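Local coordinates for SusD-like carbohydrate binding protein BF1063 (Bacteroides fragilis NCTC 9343, PDB 3I4G) that probably binds carbohydrate at the cell surface, on the bacterial outer membrane, at residues I439-R444 with W461-E466; W456-W461 with E466-K471; A285-S290 with E447-G452. All blocks are in the same frame, centred on the assembly; numbering follows the deposited sequence.

Interaction 1: I439-R444 with W461-E466; sequences IVRHER and WGIAHE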
loop_
_atom_site.group_PDB
_atom_site.type_symbol
_atom_site.label_atom_id
_atom_site.label_comp_id
_atom_site.label_asym_id
_atom_site.label_seq_id
_atom_site.Cartn_x
_atom_site.Cartn_y
_atom_site.Cartn_z
ATOM N N ILE A 439 -10.475 14.419 -10.262
ATOM C CA ILE A 439 -10.520 14.894 -8.895
ATOM C C ILE A 439 -10.467 13.705 -7.928
ATOM O O ILE A 439 -9.743 13.750 -6.937
ATOM C CB ILE A 439 -11.792 15.721 -8.658
ATOM C CG1 ILE A 439 -11.705 17.030 -9.425
ATOM C CG2 ILE A 439 -12.050 15.959 -7.156
ATOM C CD1 ILE A 439 -13.025 17.791 -9.515
ATOM N N VAL A 440 -11.228 12.646 -8.203
ATOM C CA VAL A 440 -11.239 11.485 -7.305
ATOM C C VAL A 440 -9.893 10.762 -7.332
ATOM O O VAL A 440 -9.392 10.339 -6.291
ATOM C CB VAL A 440 -12.402 10.526 -7.620
ATOM C CG1 VAL A 440 -12.413 9.396 -6.620
ATOM C CG2 VAL A 440 -13.720 11.245 -7.549
ATOM N N ARG A 441 -9.312 10.577 -8.507
ATOM C CA ARG A 441 -8.005 9.917 -8.598
ATOM C C ARG A 441 -6.977 10.697 -7.841
ATOM O O ARG A 441 -6.139 10.120 -7.137
ATOM C CB ARG A 441 -7.546 9.738 -10.049
ATOM C CG ARG A 441 -8.393 8.738 -10.792
ATOM C CD ARG A 441 -7.797 8.409 -12.131
ATOM N NE ARG A 441 -8.610 7.406 -12.836
ATOM C CZ ARG A 441 -8.303 6.917 -14.034
ATOM N NH1 ARG A 441 -7.267 7.397 -14.695
ATOM N NH2 ARG A 441 -9.071 5.965 -14.579
ATOM N N HIS A 442 -7.033 12.015 -7.969
ATOM C CA HIS A 442 -6.088 12.858 -7.251
ATOM C C HIS A 442 -6.315 12.792 -5.739
ATOM O O HIS A 442 -5.352 12.721 -4.958
ATOM C CB HIS A 442 -6.196 14.305 -7.731
ATOM C CG HIS A 442 -5.301 15.224 -6.988
ATOM N ND1 HIS A 442 -5.740 16.035 -5.967
ATOM C CD2 HIS A 442 -3.962 15.385 -7.051
ATOM C CE1 HIS A 442 -4.696 16.679 -5.450
ATOM N NE2 HIS A 442 -3.614 16.318 -6.107
ATOM N N GLU A 443 -7.570 12.826 -5.284
ATOM C CA GLU A 443 -7.830 12.768 -3.869
ATOM C C GLU A 443 -7.344 11.443 -3.313
ATOM O O GLU A 443 -6.801 11.394 -2.220
ATOM C CB GLU A 443 -9.320 12.979 -3.581
ATOM C CG GLU A 443 -9.611 13.128 -2.116
ATOM C CD GLU A 443 -9.028 14.428 -1.545
ATOM O OE1 GLU A 443 -8.914 15.463 -2.270
ATOM O OE2 GLU A 443 -8.707 14.445 -0.347
ATOM N N ARG A 444 -7.567 10.359 -4.042
ATOM C CA ARG A 444 -7.114 9.088 -3.639
ATOM C C ARG A 444 -5.582 9.078 -3.502
ATOM O O ARG A 444 -5.017 8.521 -2.557
ATOM C CB ARG A 444 -7.596 8.043 -4.656
ATOM C CG ARG A 444 -7.271 6.667 -4.327
ATOM C CD ARG A 444 -7.826 5.740 -5.452
ATOM N NE ARG A 444 -7.453 4.388 -5.166
ATOM C CZ ARG A 444 -8.198 3.481 -4.570
ATOM N NH1 ARG A 444 -9.458 3.727 -4.193
ATOM N NH2 ARG A 444 -7.653 2.314 -4.359
ATOM N N TRP A 461 -5.377 1.614 -13.614
ATOM C CA TRP A 461 -5.856 2.728 -14.413
ATOM C C TRP A 461 -5.218 2.800 -15.792
ATOM O O TRP A 461 -5.665 3.526 -16.658
ATOM C CB TRP A 461 -5.599 4.066 -13.703
ATOM C CG TRP A 461 -6.411 4.299 -12.471
ATOM C CD1 TRP A 461 -7.679 3.851 -12.219
ATOM C CD2 TRP A 461 -6.047 5.132 -11.359
ATOM N NE1 TRP A 461 -8.095 4.330 -11.001
ATOM C CE2 TRP A 461 -7.124 5.124 -10.464
ATOM C CE3 TRP A 461 -4.917 5.891 -11.045
ATOM C CZ2 TRP A 461 -7.095 5.808 -9.255
ATOM C CZ3 TRP A 461 -4.880 6.574 -9.835
ATOM C CH2 TRP A 461 -5.969 6.529 -8.967
ATOM N N GLY A 462 -4.124 2.096 -16.013
ATOM C CA GLY A 462 -3.460 2.187 -17.306
ATOM C C GLY A 462 -2.744 3.523 -17.521
ATOM O O GLY A 462 -2.591 3.994 -18.645
ATOM N N ILE A 463 -2.312 4.137 -16.419
ATOM C CA ILE A 463 -1.525 5.376 -16.496
ATOM C C ILE A 463 -0.087 5.200 -16.014
ATOM O O ILE A 463 0.702 6.140 -16.047
ATOM C CB ILE A 463 -2.187 6.567 -15.762
ATOM C CG1 ILE A 463 -2.126 6.427 -14.252
ATOM C CG2 ILE A 463 -3.655 6.762 -16.255
ATOM C CD1 ILE A 463 -2.637 7.691 -13.514
ATOM N N ALA A 464 0.284 4.002 -15.557
ATOM C CA ALA A 464 1.649 3.754 -15.136
ATOM C C ALA A 464 2.649 4.082 -16.207
ATOM O O ALA A 464 3.711 4.621 -15.912
ATOM C CB ALA A 464 1.809 2.273 -14.714
ATOM N N HIS A 465 2.345 3.767 -17.460
ATOM C CA HIS A 465 3.303 4.048 -18.535
ATOM C C HIS A 465 3.458 5.539 -18.806
ATOM O O HIS A 465 4.430 5.938 -19.464
ATOM C CB HIS A 465 2.930 3.309 -19.823
ATOM C CG HIS A 465 1.770 3.901 -20.542
ATOM N ND1 HIS A 465 0.452 3.634 -20.196
ATOM C CD2 HIS A 465 1.717 4.793 -21.566
ATOM C CE1 HIS A 465 -0.350 4.319 -20.996
ATOM N NE2 HIS A 465 0.388 5.003 -21.857
ATOM N N GLU A 466 2.526 6.356 -18.339
ATOM C CA GLU A 466 2.670 7.799 -18.414
ATOM C C GLU A 466 3.493 8.308 -17.242
ATOM O O GLU A 466 4.536 8.982 -17.429
ATOM C CB GLU A 466 1.309 8.484 -18.357
ATOM C CG GLU A 466 0.381 8.193 -19.508
ATOM C CD GLU A 466 -0.956 8.879 -19.342
ATOM O OE1 GLU A 466 -1.033 10.113 -19.576
ATOM O OE2 GLU A 466 -1.950 8.194 -19.017
HETATM O O HOH W 1 -7.187 5.648 -17.095
#

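Interaction 2: W456-W461 with E466-K471; sequences WDIMRW and EVLSQK. With EDO (1,2-ethanediol), chain E.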
loop_
_atom_site.group_PDB
_atom_site.type_symbol
_atom_site.label_atom_id
_atom_site.label_comp_id
_atom_site.label_asym_id
_atom_site.label_seq_id
_atom_site.Cartn_x
_atom_site.Cartn_y
_atom_site.Cartn_z
ATOM N N TRP A 456 -0.545 -0.142 -7.407
ATOM C CA TRP A 456 -1.740 -0.889 -7.795
ATOM C C TRP A 456 -2.689 0.013 -8.585
ATOM O O TRP A 456 -3.262 -0.391 -9.596
ATOM C CB TRP A 456 -2.396 -1.453 -6.529
ATOM C CG TRP A 456 -3.518 -2.360 -6.808
ATOM C CD1 TRP A 456 -3.413 -3.654 -7.233
ATOM C CD2 TRP A 456 -4.917 -2.061 -6.725
ATOM N NE1 TRP A 456 -4.670 -4.185 -7.448
ATOM C CE2 TRP A 456 -5.619 -3.227 -7.148
ATOM C CE3 TRP A 456 -5.651 -0.939 -6.328
ATOM C CZ2 TRP A 456 -7.015 -3.284 -7.191
ATOM C CZ3 TRP A 456 -7.032 -1.021 -6.352
ATOM C CH2 TRP A 456 -7.692 -2.181 -6.781
ATOM N N ASP A 457 -2.880 1.250 -8.146
ATOM C CA ASP A 457 -3.785 2.157 -8.846
ATOM C C ASP A 457 -3.291 2.557 -10.236
ATOM O O ASP A 457 -4.047 2.498 -11.209
ATOM C CB ASP A 457 -3.996 3.438 -8.043
ATOM C CG ASP A 457 -4.887 3.280 -6.828
ATOM O OD1 ASP A 457 -5.705 2.336 -6.753
ATOM O OD2 ASP A 457 -4.788 4.192 -5.963
ATOM N N ILE A 458 -2.025 2.973 -10.364
ATOM C CA ILE A 458 -1.551 3.447 -11.662
ATOM C C ILE A 458 -1.493 2.276 -12.672
ATOM O O ILE A 458 -1.719 2.467 -13.872
ATOM C CB ILE A 458 -0.243 4.231 -11.602
ATOM C CG1 ILE A 458 0.893 3.366 -11.076
ATOM C CG2 ILE A 458 -0.426 5.473 -10.728
ATOM C CD1 ILE A 458 2.261 4.128 -10.992
HETATM N N MSE A 459 -1.295 1.073 -12.180
HETATM C CA MSE A 459 -1.384 -0.120 -13.026
HETATM C C MSE A 459 -2.802 -0.384 -13.512
HETATM O O MSE A 459 -3.023 -0.488 -14.722
HETATM C CB MSE A 459 -0.831 -1.307 -12.241
HETATM C CG MSE A 459 0.709 -1.274 -12.010
HETATM SE SE MSE A 459 1.786 -1.787 -13.495
HETATM C CE MSE A 459 1.713 -3.718 -13.142
ATOM N N ARG A 460 -3.776 -0.445 -12.603
ATOM C CA ARG A 460 -5.174 -0.755 -13.003
ATOM C C ARG A 460 -5.746 0.359 -13.867
ATOM O O ARG A 460 -6.556 0.099 -14.786
ATOM C CB ARG A 460 -6.104 -1.026 -11.809
ATOM C CG ARG A 460 -6.461 0.179 -10.978
ATOM C CD ARG A 460 -7.108 -0.209 -9.690
ATOM N NE ARG A 460 -7.353 0.948 -8.840
ATOM C CZ ARG A 460 -8.436 1.725 -8.883
ATOM N NH1 ARG A 460 -9.407 1.534 -9.759
ATOM N NH2 ARG A 460 -8.524 2.739 -8.022
ATOM N N TRP A 461 -5.377 1.614 -13.614
ATOM C CA TRP A 461 -5.856 2.728 -14.413
ATOM C C TRP A 461 -5.218 2.800 -15.792
ATOM O O TRP A 461 -5.665 3.526 -16.658
ATOM C CB TRP A 461 -5.599 4.066 -13.703
ATOM C CG TRP A 461 -6.411 4.299 -12.471
ATOM C CD1 TRP A 461 -7.679 3.851 -12.219
ATOM C CD2 TRP A 461 -6.047 5.132 -11.359
ATOM N NE1 TRP A 461 -8.095 4.330 -11.001
ATOM C CE2 TRP A 461 -7.124 5.124 -10.464
ATOM C CE3 TRP A 461 -4.917 5.891 -11.045
ATOM C CZ2 TRP A 461 -7.095 5.808 -9.255
ATOM C CZ3 TRP A 461 -4.880 6.574 -9.835
ATOM C CH2 TRP A 461 -5.969 6.529 -8.967
ATOM N N GLU A 466 2.526 6.356 -18.339
ATOM C CA GLU A 466 2.670 7.799 -18.414
ATOM C C GLU A 466 3.493 8.308 -17.242
ATOM O O GLU A 466 4.536 8.982 -17.429
ATOM C CB GLU A 466 1.309 8.484 -18.357
ATOM C CG GLU A 466 0.381 8.193 -19.508
ATOM C CD GLU A 466 -0.956 8.879 -19.342
ATOM O OE1 GLU A 466 -1.033 10.113 -19.576
ATOM O OE2 GLU A 466 -1.950 8.194 -19.017
ATOM N N VAL A 467 3.099 7.964 -16.028
ATOM C CA VAL A 467 3.748 8.563 -14.866
ATOM C C VAL A 467 5.112 7.942 -14.559
ATOM O O VAL A 467 5.936 8.596 -13.895
ATOM C CB VAL A 467 2.842 8.561 -13.615
ATOM C CG1 VAL A 467 1.496 9.265 -13.936
ATOM C CG2 VAL A 467 2.627 7.169 -13.048
ATOM N N LEU A 468 5.369 6.739 -15.065
ATOM C CA LEU A 468 6.666 6.066 -14.901
ATOM C C LEU A 468 7.504 6.091 -16.183
ATOM O O LEU A 468 8.403 5.249 -16.382
ATOM C CB LEU A 468 6.474 4.615 -14.426
ATOM C CG LEU A 468 5.594 4.455 -13.178
ATOM C CD1 LEU A 468 5.501 2.946 -12.807
ATOM C CD2 LEU A 468 6.073 5.294 -11.980
ATOM N N SER A 469 7.268 7.106 -17.026
ATOM C CA SER A 469 8.070 7.344 -18.221
ATOM C C SER A 469 9.045 8.493 -18.027
ATOM O O SER A 469 9.708 8.932 -18.970
ATOM C CB SER A 469 7.163 7.690 -19.399
ATOM O OG SER A 469 6.487 8.942 -19.186
ATOM N N GLN A 470 9.149 8.981 -16.798
ATOM C CA GLN A 470 9.804 10.240 -16.497
ATOM C C GLN A 470 10.983 10.159 -15.592
ATOM O O GLN A 470 11.221 9.126 -14.919
ATOM C CB GLN A 470 8.777 11.131 -15.790
ATOM C CG GLN A 470 7.499 11.374 -16.620
ATOM C CD GLN A 470 7.769 12.203 -17.788
ATOM O OE1 GLN A 470 8.209 13.349 -17.677
ATOM N NE2 GLN A 470 7.521 11.652 -18.954
ATOM N N LYS A 471 11.699 11.267 -15.528
ATOM C CA LYS A 471 12.733 11.439 -14.517
ATOM C C LYS A 471 12.061 11.628 -13.148
ATOM O O LYS A 471 10.890 12.031 -13.049
ATOM C CB LYS A 471 13.650 12.601 -14.876
ATOM C CG LYS A 471 14.557 12.268 -16.039
ATOM C CD LYS A 471 15.255 13.432 -16.688
ATOM C CE LYS A 471 16.190 12.941 -17.815
ATOM N NZ LYS A 471 16.799 14.093 -18.573
HETATM C C1 EDO E . 5.809 12.207 -12.691
HETATM O O1 EDO E . 6.555 11.131 -13.285
HETATM C C2 EDO E . 4.872 12.848 -13.706
HETATM O O2 EDO E . 3.862 11.909 -14.036
#

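Interaction 3: A285-S290 with E447-G452; sequences ADLYES and ELAMEG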
loop_
_atom_site.group_PDB
_atom_site.type_symbol
_atom_site.label_atom_id
_atom_site.label_comp_id
_atom_site.label_asym_id
_atom_site.label_seq_id
_atom_site.Cartn_x
_atom_site.Cartn_y
_atom_site.Cartn_z
ATOM N N ALA A 285 9.573 14.268 -5.480
ATOM C CA ALA A 285 9.017 15.593 -5.781
ATOM C C ALA A 285 7.607 15.514 -6.336
ATOM O O ALA A 285 6.789 16.363 -6.011
ATOM C CB ALA A 285 9.911 16.381 -6.770
ATOM N N ASP A 286 7.302 14.563 -7.226
ATOM C CA ASP A 286 5.974 14.566 -7.837
ATOM C C ASP A 286 4.877 14.379 -6.798
ATOM O O ASP A 286 3.770 14.908 -6.972
ATOM C CB ASP A 286 5.874 13.504 -8.926
ATOM C CG ASP A 286 4.684 13.690 -9.801
ATOM O OD1 ASP A 286 4.630 14.681 -10.563
ATOM O OD2 ASP A 286 3.805 12.810 -9.746
ATOM N N LEU A 287 5.150 13.622 -5.725
ATOM C CA LEU A 287 4.163 13.538 -4.624
ATOM C C LEU A 287 4.129 14.874 -3.857
ATOM O O LEU A 287 3.050 15.417 -3.599
ATOM C CB LEU A 287 4.482 12.395 -3.675
ATOM C CG LEU A 287 3.636 12.349 -2.402
ATOM C CD1 LEU A 287 2.114 12.291 -2.681
ATOM C CD2 LEU A 287 4.060 11.169 -1.494
ATOM N N TYR A 288 5.284 15.376 -3.443
ATOM C CA TYR A 288 5.336 16.668 -2.786
ATOM C C TYR A 288 4.516 17.747 -3.505
ATOM O O TYR A 288 3.800 18.523 -2.861
ATOM C CB TYR A 288 6.794 17.145 -2.604
ATOM C CG TYR A 288 6.854 18.598 -2.241
ATOM C CD1 TYR A 288 6.485 19.004 -0.955
ATOM C CD2 TYR A 288 7.215 19.577 -3.155
ATOM C CE1 TYR A 288 6.483 20.341 -0.617
ATOM C CE2 TYR A 288 7.191 20.938 -2.784
ATOM C CZ TYR A 288 6.802 21.267 -1.513
ATOM O OH TYR A 288 6.778 22.609 -1.088
ATOM N N GLU A 289 4.607 17.798 -4.819
ATOM C CA GLU A 289 3.937 18.795 -5.638
ATOM C C GLU A 289 2.438 18.567 -5.821
ATOM O O GLU A 289 1.740 19.454 -6.297
ATOM C CB GLU A 289 4.589 18.819 -7.023
ATOM C CG GLU A 289 6.025 19.291 -6.999
ATOM C CD GLU A 289 6.816 18.928 -8.227
ATOM O OE1 GLU A 289 6.224 18.460 -9.233
ATOM O OE2 GLU A 289 8.047 19.075 -8.179
ATOM N N SER A 290 1.951 17.397 -5.432
ATOM C CA SER A 290 0.565 17.044 -5.692
ATOM C C SER A 290 -0.424 17.675 -4.697
ATOM O O SER A 290 -1.574 17.954 -5.055
ATOM C CB SER A 290 0.436 15.500 -5.728
ATOM O OG SER A 290 -0.848 15.164 -6.247
ATOM N N GLU A 447 -4.816 11.094 -0.254
ATOM C CA GLU A 447 -5.283 10.432 0.966
ATOM C C GLU A 447 -4.479 9.202 1.320
ATOM O O GLU A 447 -4.163 8.987 2.495
ATOM C CB GLU A 447 -6.759 10.083 0.818
ATOM C CG GLU A 447 -7.333 9.337 1.985
ATOM C CD GLU A 447 -7.376 10.099 3.292
ATOM O OE1 GLU A 447 -7.270 11.339 3.269
ATOM O OE2 GLU A 447 -7.516 9.448 4.342
ATOM N N LEU A 448 -4.110 8.409 0.317
ATOM C CA LEU A 448 -3.445 7.133 0.545
ATOM C C LEU A 448 -1.960 7.162 0.292
ATOM O O LEU A 448 -1.329 6.107 0.283
ATOM C CB LEU A 448 -4.083 6.065 -0.356
ATOM C CG LEU A 448 -5.578 5.853 -0.204
ATOM C CD1 LEU A 448 -6.081 4.880 -1.298
ATOM C CD2 LEU A 448 -5.945 5.352 1.195
ATOM N N ALA A 449 -1.362 8.330 0.167
ATOM C CA ALA A 449 0.056 8.413 -0.150
ATOM C C ALA A 449 0.935 7.690 0.859
ATOM O O ALA A 449 0.785 7.826 2.079
ATOM C CB ALA A 449 0.505 9.888 -0.302
HETATM N N MSE A 450 1.901 6.935 0.334
HETATM C CA MSE A 450 2.912 6.181 1.076
HETATM C C MSE A 450 2.358 4.929 1.738
HETATM O O MSE A 450 3.078 4.323 2.531
HETATM C CB MSE A 450 3.651 7.042 2.112
HETATM C CG MSE A 450 4.301 8.288 1.525
HETATM SE SE MSE A 450 5.508 8.019 -0.001
HETATM C CE MSE A 450 6.674 6.738 0.868
ATOM N N GLU A 451 1.149 4.476 1.357
ATOM C CA GLU A 451 0.552 3.302 1.989
ATOM C C GLU A 451 0.625 2.059 1.111
ATOM O O GLU A 451 0.106 1.017 1.490
ATOM C CB GLU A 451 -0.913 3.571 2.366
ATOM C CG GLU A 451 -1.010 4.722 3.371
ATOM C CD GLU A 451 -2.396 5.078 3.814
ATOM O OE1 GLU A 451 -3.180 4.144 4.119
ATOM O OE2 GLU A 451 -2.701 6.298 3.873
ATOM N N GLY A 452 1.310 2.120 -0.013
ATOM C CA GLY A 452 1.510 0.933 -0.855
ATOM C C GLY A 452 0.400 0.611 -1.826
ATOM O O GLY A 452 0.335 -0.516 -2.337
#

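Interaction 1: I439-R444 with W461-E466
A cation-pi stack between Arg441 and Trp461 joins helix 433-447 to helix 454-461. The guanidinium of Arg441 lies flat on one face of the indole, with the two planes 13° apart. Its CZ sits 3.7 Å from the centroid of the five-membered ring of Trp461. CB, CG and CD of the same side chain lie over the six-membered ring. Arg441 CD stands 3.7 Å from the centroid of the Trp461 six-membered ring, in a CH-pi contact. Further back, Arg441 CB approaches Trp461 CH2 at 3.7 Å. Extended from CG to NE (chi2 -171°), the chain lays its methylenes over the six-membered ring and its guanidinium over the five-membered one. The two side chains run past each other in opposite directions.

Gly462 leaves helical geometry with a positive phi, in a Schellman motif with two bonds back into the last turn, and the chain turns toward helix 464-467. A water sits in the guanidinium plane of Arg441 and links it to this turn. It accepts from Arg441 NH1 at 3.0 Å and donates to Trp461 O at 2.6 Å. Stack and water together would fix the rotation of the guanidinium.

The Ile463 methyl CG2 touches the guanidinium of Arg441 at NH1, 4.0 Å away. Arg444, one turn on from Arg441, brings its CD to 3.9 Å from Trp461 CZ2. Its guanidinium is turned steeply to the indole and forms a salt bridge with Asp457. Trp461 NE1 donates to Glu396 OE2 of helix 387-400, which satisfies the indole N-H.

Interaction 2: W456-W461 with E466-K471
Ile458 meets Val467 and Leu468 in a small apolar contact, largely buried, between helix 454-461 and the chain leaving helix 464-467. One methyl does most of the touching. Ile458 CD1 lies 3.7 Å from Val467 CG2 and 3.9 Å from Leu468 CD1. It meets both branches of the leucine, since Leu468 CD2 is also near. Ile458 CG2 has a looser approach, 4.2 Å from Val467 CG2. The isoleucine places CG1 between its backbone N and carbonyl carbon (chi1 62°) and then runs on extended to CD1, which carries the methyl out to the other segment. Ile458 crosses Leu468 at about a right angle, and Val467 more obliquely.

Helix 454-461 and the short helix 464-467 follow each other closely, and the two segments are only four residues apart. Ile463, between them, also packs on Ile458. Leu468 is the first residue to leave helical geometry after the short second helix. There Ser469 OG bonds back to Glu466 O at 2.6 Å. Gln470 NE2 in turn donates to Ser469 OG at 2.9 Å in an almost straight bond. This pair of bonds ties the side chains of the exit turn to its backbone. A 1,2-ethanediol molecule, probably from the crystallisation liquor, donates through O1 to Val467 O at 2.7 Å. It also lies beside Gln470 CB.

On the first helix, away from this contact, Arg460 grips Asp457 side-on. Its NE and NH2 both reach Asp457 OD1 from the same face of the carboxylate, with NE at 3.0 Å. Arg460 NH2 also pairs with Glu396 of helix 387-400.

Interaction 3: A285-S290 with E447-G452
Leu287 of helix 285-288 packs against Ala449 and Met450, a selenomethionine, in the loop between helix 433-447 and helix 454-461. The tight part is confined to the two leucine methyls. Leu287 CD1 lies 3.7 Å from Ala449 CB. Leu287 CD2 lies 3.8 Å from Met450 SE, and it is also 4.0 Å from Ala449 CB. The alanine methyl therefore faces both branches of the leucine. Leu287 holds CG opposite its backbone N (chi1 172°), and this carries the isobutyl group across to the loop. The side chain of Met450 is bent at chi2 and chi3. It folds back so that the selenium, rather than the terminal methyl, is what meets the leucine. Its CG is more distant, 4.2 Å from Leu287 CD2. All three residues are buried, and Met450 is also packed on Val281 and Pro283 of strand 281-283.

Beyond this apolar patch the two segments do not touch, and the residues there have polar partners elsewhere. Asp286 and Ser290, either side of Leu287 in the chain, are partly exposed and do not reach the loop 447-452. Asp286 instead forms a salt bridge with Arg445 of helix 433-447. On the loop side, Glu447 and Glu451 are buried but satisfied elsewhere. Glu447 has salt bridges to Arg318, Arg386 and Arg420, and Glu451 to Lys364 and Arg386.

The backbone of the loop makes a type II beta turn from Leu448 to Glu451, with Glu451 N bonded to Leu448 O at 3.2 Å. Ala449 and Met450 are its two central residues, and Met450 takes the positive phi of 74° that is characteristic of the third position of a type II turn.

Interactions 1 and 2 are neighbours, with centres about 8 Å apart. They share Trp461 and Glu466, and both use helix 464-467. Arg444 of interaction 1 reaches Asp457 of interaction 2 through a salt bridge, NE to OD2 at 2.8 Å. Ala464 N also probably bonds to Ile458 O at 3.0 Å. Interaction 3 lies about 12 Å from interaction 1, centre to centre. The two meet where His442 NE2 probably bonds to Ser290 O, at 2.8 Å. Interactions 2 and 3 have centres about 13 Å apart and are linked through the chain between loop 447-452 and helix 454-461. All three lie within the SusD family region.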